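Local coordinates for protein ribonuclease H (Uncultured organism, PDB 4IBN) that probably cleaves the RNA strand of RNA-DNA hybrids endonucleolytically to 5'-phosphomonoesters with the help of magnesium, as a monomeric type 1 ribonuclease H, at residues S10-P15 against G86-V91; E77-I82 against H139-R144. All blocks are in the same frame, centred on the assembly; numbering follows the deposited sequence.

Contact 1: S10-P15 against G86-V91; sequences SDIPTP and GTRFRV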
# COMPACT_ATOMS: atom_id res chain seq x y z
N SER A 10 -15.27 1.48 23.91
CA SER A 10 -15.00 1.18 22.52
C SER A 10 -14.69 2.45 21.78
O SER A 10 -14.62 3.51 22.37
CB SER A 10 -16.20 0.49 21.92
OG SER A 10 -15.87 -0.28 20.80
N ASP A 11 -14.53 2.31 20.47
CA ASP A 11 -13.90 3.25 19.60
C ASP A 11 -14.85 4.31 19.05
O ASP A 11 -15.93 4.01 18.67
CB ASP A 11 -13.30 2.45 18.45
CG ASP A 11 -12.12 3.16 17.74
OD1 ASP A 11 -12.20 4.36 17.45
OD2 ASP A 11 -11.12 2.48 17.46
N ILE A 12 -14.41 5.53 18.95
CA ILE A 12 -15.23 6.54 18.32
C ILE A 12 -15.35 6.23 16.82
O ILE A 12 -14.64 5.42 16.31
CB ILE A 12 -14.68 7.93 18.52
CG1 ILE A 12 -13.30 8.05 17.94
CG2 ILE A 12 -14.60 8.24 20.00
CD1 ILE A 12 -12.80 9.37 17.95
N PRO A 13 -16.30 6.84 16.15
CA PRO A 13 -16.49 6.55 14.74
C PRO A 13 -15.28 6.95 13.92
O PRO A 13 -14.73 7.95 14.15
CB PRO A 13 -17.69 7.42 14.39
CG PRO A 13 -18.42 7.56 15.62
CD PRO A 13 -17.38 7.68 16.66
N THR A 14 -14.94 6.13 12.96
CA THR A 14 -13.84 6.39 12.06
C THR A 14 -14.28 6.06 10.67
O THR A 14 -15.19 5.34 10.49
CB THR A 14 -12.66 5.48 12.39
OG1 THR A 14 -13.11 4.14 12.33
CG2 THR A 14 -12.14 5.77 13.78
N PRO A 15 -13.61 6.58 9.67
CA PRO A 15 -13.91 6.21 8.30
C PRO A 15 -13.40 4.82 7.94
O PRO A 15 -12.53 4.36 8.56
CB PRO A 15 -13.17 7.28 7.47
CG PRO A 15 -12.74 8.27 8.39
CD PRO A 15 -12.59 7.61 9.72
N GLY A 86 -7.28 14.22 10.34
CA GLY A 86 -7.85 14.43 11.63
C GLY A 86 -8.49 13.28 12.31
O GLY A 86 -9.18 13.45 13.24
N THR A 87 -8.27 12.09 11.82
CA THR A 87 -8.90 10.93 12.37
C THR A 87 -8.09 9.67 12.06
O THR A 87 -7.42 9.63 11.09
CB THR A 87 -10.34 10.77 11.78
OG1 THR A 87 -10.98 9.61 12.29
CG2 THR A 87 -10.32 10.71 10.29
N ARG A 88 -8.20 8.68 12.91
CA ARG A 88 -7.78 7.35 12.57
C ARG A 88 -8.75 6.76 11.58
O ARG A 88 -9.83 7.19 11.50
CB ARG A 88 -7.67 6.46 13.79
CG ARG A 88 -6.58 6.87 14.73
CD ARG A 88 -6.71 6.13 16.06
NE ARG A 88 -7.85 6.56 16.87
CZ ARG A 88 -8.96 5.85 17.12
NH1 ARG A 88 -9.15 4.63 16.62
NH2 ARG A 88 -9.91 6.37 17.89
N PHE A 89 -8.30 5.78 10.83
CA PHE A 89 -9.09 5.15 9.82
C PHE A 89 -9.13 3.65 10.04
O PHE A 89 -8.25 3.10 10.60
CB PHE A 89 -8.46 5.35 8.43
CG PHE A 89 -8.79 6.63 7.74
CD1 PHE A 89 -9.57 6.64 6.64
CD2 PHE A 89 -8.28 7.81 8.16
CE1 PHE A 89 -9.83 7.77 6.00
CE2 PHE A 89 -8.57 8.93 7.51
CZ PHE A 89 -9.34 8.92 6.44
N ARG A 90 -10.16 3.00 9.54
CA ARG A 90 -10.16 1.58 9.33
C ARG A 90 -9.82 1.33 7.84
O ARG A 90 -10.35 1.94 7.03
CB ARG A 90 -11.51 0.99 9.66
CG ARG A 90 -11.78 0.98 11.09
CD ARG A 90 -13.22 0.55 11.40
NE ARG A 90 -14.11 1.67 11.22
CZ ARG A 90 -15.39 1.57 11.04
NH1 ARG A 90 -15.96 0.41 11.03
NH2 ARG A 90 -16.11 2.64 10.86
N VAL A 91 -8.89 0.44 7.56
CA VAL A 91 -8.38 0.25 6.23
C VAL A 91 -8.33 -1.21 5.89
O VAL A 91 -7.81 -1.96 6.60
CB VAL A 91 -6.96 0.83 6.09
CG1 VAL A 91 -6.42 0.65 4.72
CG2 VAL A 91 -6.93 2.27 6.53
O HOH W 1 -12.33 9.40 14.61
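Pro15 and Phe89 bring the two backbones closest, their CA atoms 5.2 Å apart, and from there residues 11-15 run nearly perpendicular to residues 87-90. A nearly straight backbone bond from Arg90 N to Pro15 O (2.9 Å) fixes this meeting point. Two arginines then hold the chain leading up to it. Arg90 grips Thr14 side-on: NH2 donates to Thr14 O, which lies close to the guanidinium plane, while NE donates to Thr14 OG1 at 2.9 Å, the hydroxyl oxygen tilted out of that plane. Thr14 OG1 is available there because chi1 (56°) sets it between the backbone N and the carbonyl carbon, leaving CG2 to lie against Arg88 O. Arg88, its chain bent at chi3 (-71°), meets the Asp11 carboxylate end-on in a salt bridge. NH1 takes the syn lone pair of OD2 at 3.0 Å, whereas NH2 approaches OD1 from above the carboxylate plane, the two flat groups being turned 37° apart. Thr14 CG2 lies over one face of this guanidinium. On the apolar side, Pro15 CG sits above the Phe89 ring, 3.9 Å from its centroid, in a CH-pi contact, and CG and CD of the proline lie against Thr87 CG2. Thr87 OG1 donates to Arg88 O and accepts from a water that also donates to Pro13 O. The N-terminal arm is thus held at the surface of the RNase H fold, where strands 16-25 and 90-95 begin side by side, with Phe89 and Val91 packing inward on Val17 of the sheet and Ile82 of helix 67-82.

Contact 2: E77-I82 against H139-R144; sequences EAFRAI and HAVEWR
Phe79 supplies most of the apolar contact, reaching from helix 67-82 to three residues of the 139-144 segment. Its CZ and CE1 both meet Val141 CG2 at 3.6 Å. Chi1 of Val141 (-169°) places CG2 beside its own backbone N and towards the phenyl ring, while CG1 settles over the centre of one face of the Trp143 ring. Ile82 adds a looser touch, CG1 to His139 CE1 at 4.4 Å.

The aromatic contacts form a cluster of oblique pairs. Phe79 and His139 slide past each other, with His139 CD2 at the phenyl edge, 3.7 Å from Phe79 CD1, and the ring planes inclined at 40°. Trp143 brings CH2 to within 4.0 Å of Phe79 CE2. Cutting Phe79 back to an alanine would probably leave Val141 CG2 and the near atoms of His139 and Trp143 without their shared partner, opening a gap between helix and strand.

Polar linkage runs through water: one molecule donates to Phe79 O and lies in the His139 ring plane, 2.9 Å from NE2. ND1 is hydrogen-bonded to the backbone N of Phe89; with both nitrogens engaged, the ring's rotation is likely to be fixed.

Helix 67-82 thus packs on the RNase H sheet beside helix 126-136, where Phe79 also touches Val136. Without a direct hydrogen bond between the segments, their fit depends on buried side-chain shape, polar definition being confined to the water at His139.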
# COMPACT_ATOMS: atom_id res chain seq x y z
N GLU A 77 3.40 5.76 2.10
CA GLU A 77 2.72 6.84 1.44
C GLU A 77 1.22 6.77 1.63
O GLU A 77 0.58 7.78 1.75
CB GLU A 77 3.06 6.92 -0.04
CG GLU A 77 4.46 7.25 -0.28
CD GLU A 77 4.89 8.58 0.30
OE1 GLU A 77 4.15 9.51 0.22
OE2 GLU A 77 6.00 8.67 0.81
N ALA A 78 0.66 5.59 1.62
CA ALA A 78 -0.77 5.45 1.78
C ALA A 78 -1.26 5.91 3.12
O ALA A 78 -2.17 6.63 3.22
CB ALA A 78 -1.16 4.00 1.61
N PHE A 79 -0.63 5.40 4.14
CA PHE A 79 -1.00 5.74 5.48
C PHE A 79 -0.67 7.16 5.88
O PHE A 79 -1.30 7.72 6.74
CB PHE A 79 -0.48 4.70 6.46
CG PHE A 79 -1.26 3.44 6.43
CD1 PHE A 79 -2.38 3.30 7.15
CD2 PHE A 79 -0.89 2.42 5.63
CE1 PHE A 79 -3.07 2.19 7.09
CE2 PHE A 79 -1.60 1.31 5.57
CZ PHE A 79 -2.69 1.19 6.29
N ARG A 80 0.38 7.71 5.33
CA ARG A 80 0.66 9.11 5.57
C ARG A 80 -0.41 10.03 4.97
O ARG A 80 -0.83 10.95 5.57
CB ARG A 80 2.05 9.50 5.06
CG ARG A 80 3.14 9.18 6.02
CD ARG A 80 4.53 9.49 5.47
NE ARG A 80 5.56 8.97 6.33
CZ ARG A 80 6.82 8.94 6.02
NH1 ARG A 80 7.20 9.38 4.86
NH2 ARG A 80 7.68 8.44 6.87
N ALA A 81 -0.84 9.74 3.77
CA ALA A 81 -1.85 10.56 3.17
C ALA A 81 -3.15 10.53 3.93
O ALA A 81 -3.73 11.54 4.19
CB ALA A 81 -2.07 10.14 1.84
N ILE A 82 -3.62 9.36 4.29
CA ILE A 82 -4.87 9.32 5.03
C ILE A 82 -4.76 9.83 6.45
O ILE A 82 -5.72 10.21 7.04
CB ILE A 82 -5.58 7.98 4.97
CG1 ILE A 82 -4.89 7.00 5.83
CG2 ILE A 82 -5.68 7.50 3.56
CD1 ILE A 82 -5.58 5.76 5.93
N HIS A 139 -4.12 3.41 13.05
CA HIS A 139 -5.12 2.99 12.12
C HIS A 139 -5.32 1.52 12.29
O HIS A 139 -4.41 0.84 12.61
CB HIS A 139 -4.69 3.28 10.69
CG HIS A 139 -4.35 4.71 10.45
ND1 HIS A 139 -5.28 5.71 10.46
CD2 HIS A 139 -3.17 5.31 10.19
CE1 HIS A 139 -4.69 6.86 10.24
NE2 HIS A 139 -3.41 6.64 10.07
N ALA A 140 -6.52 1.04 12.05
CA ALA A 140 -6.78 -0.37 12.14
C ALA A 140 -6.81 -0.95 10.73
O ALA A 140 -7.51 -0.45 9.91
CB ALA A 140 -8.05 -0.61 12.82
N VAL A 141 -6.01 -1.99 10.50
CA VAL A 141 -5.76 -2.49 9.18
C VAL A 141 -5.99 -3.98 9.04
O VAL A 141 -5.59 -4.72 9.86
CB VAL A 141 -4.35 -2.16 8.72
CG1 VAL A 141 -4.18 -2.45 7.23
CG2 VAL A 141 -4.02 -0.72 8.98
N GLU A 142 -6.69 -4.35 7.98
CA GLU A 142 -6.80 -5.73 7.60
C GLU A 142 -5.92 -5.86 6.40
O GLU A 142 -6.14 -5.23 5.44
CB GLU A 142 -8.24 -6.11 7.25
CG GLU A 142 -8.35 -7.48 6.65
CD GLU A 142 -9.74 -7.96 6.36
OE1 GLU A 142 -10.70 -7.31 6.72
OE2 GLU A 142 -9.84 -9.02 5.77
N TRP A 143 -4.92 -6.71 6.50
CA TRP A 143 -3.96 -6.88 5.44
C TRP A 143 -4.37 -8.04 4.54
O TRP A 143 -4.61 -9.09 5.04
CB TRP A 143 -2.55 -7.13 6.05
CG TRP A 143 -2.07 -6.05 6.97
CD1 TRP A 143 -2.11 -6.05 8.30
CD2 TRP A 143 -1.47 -4.82 6.60
NE1 TRP A 143 -1.60 -4.89 8.80
CE2 TRP A 143 -1.20 -4.12 7.76
CE3 TRP A 143 -1.14 -4.25 5.39
CZ2 TRP A 143 -0.64 -2.88 7.74
CZ3 TRP A 143 -0.57 -3.04 5.38
CH2 TRP A 143 -0.33 -2.35 6.52
N ARG A 144 -4.47 -7.83 3.23
CA ARG A 144 -4.91 -8.86 2.31
C ARG A 144 -3.95 -9.00 1.14
O ARG A 144 -3.51 -8.02 0.68
CB ARG A 144 -6.26 -8.50 1.71
CG ARG A 144 -7.41 -8.48 2.69
CD ARG A 144 -8.72 -8.46 1.99
NE ARG A 144 -9.86 -8.32 2.88
CZ ARG A 144 -11.06 -7.96 2.48
NH1 ARG A 144 -11.28 -7.70 1.23
NH2 ARG A 144 -12.02 -7.83 3.34
O HOH W 2 -0.95 8.08 9.60

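Overall arrangement
From the N terminus, the arm 10-15 leads into strand 16-25, and the chain passes through strands 34-45 and 53-62 and helix 67-82 before segment 86-91 returns to the arm, closing the loop of contact 1. Contact 2 starts within that loop, at 77-82, and closes beyond it at 139-144, so the two cross along the chain. They meet physically where strands 90-95 and 140-145 pair: Val91 N lies 2.9 Å from Ala140 O, and Val91 O lies 3.0 Å from Glu142 N. Contact 1 thus ties the arm to the beginning of strand 90-95, and contact 2 sets helix 67-82 against strand 140-145, an outermost strand of the mixed RNase H sheet.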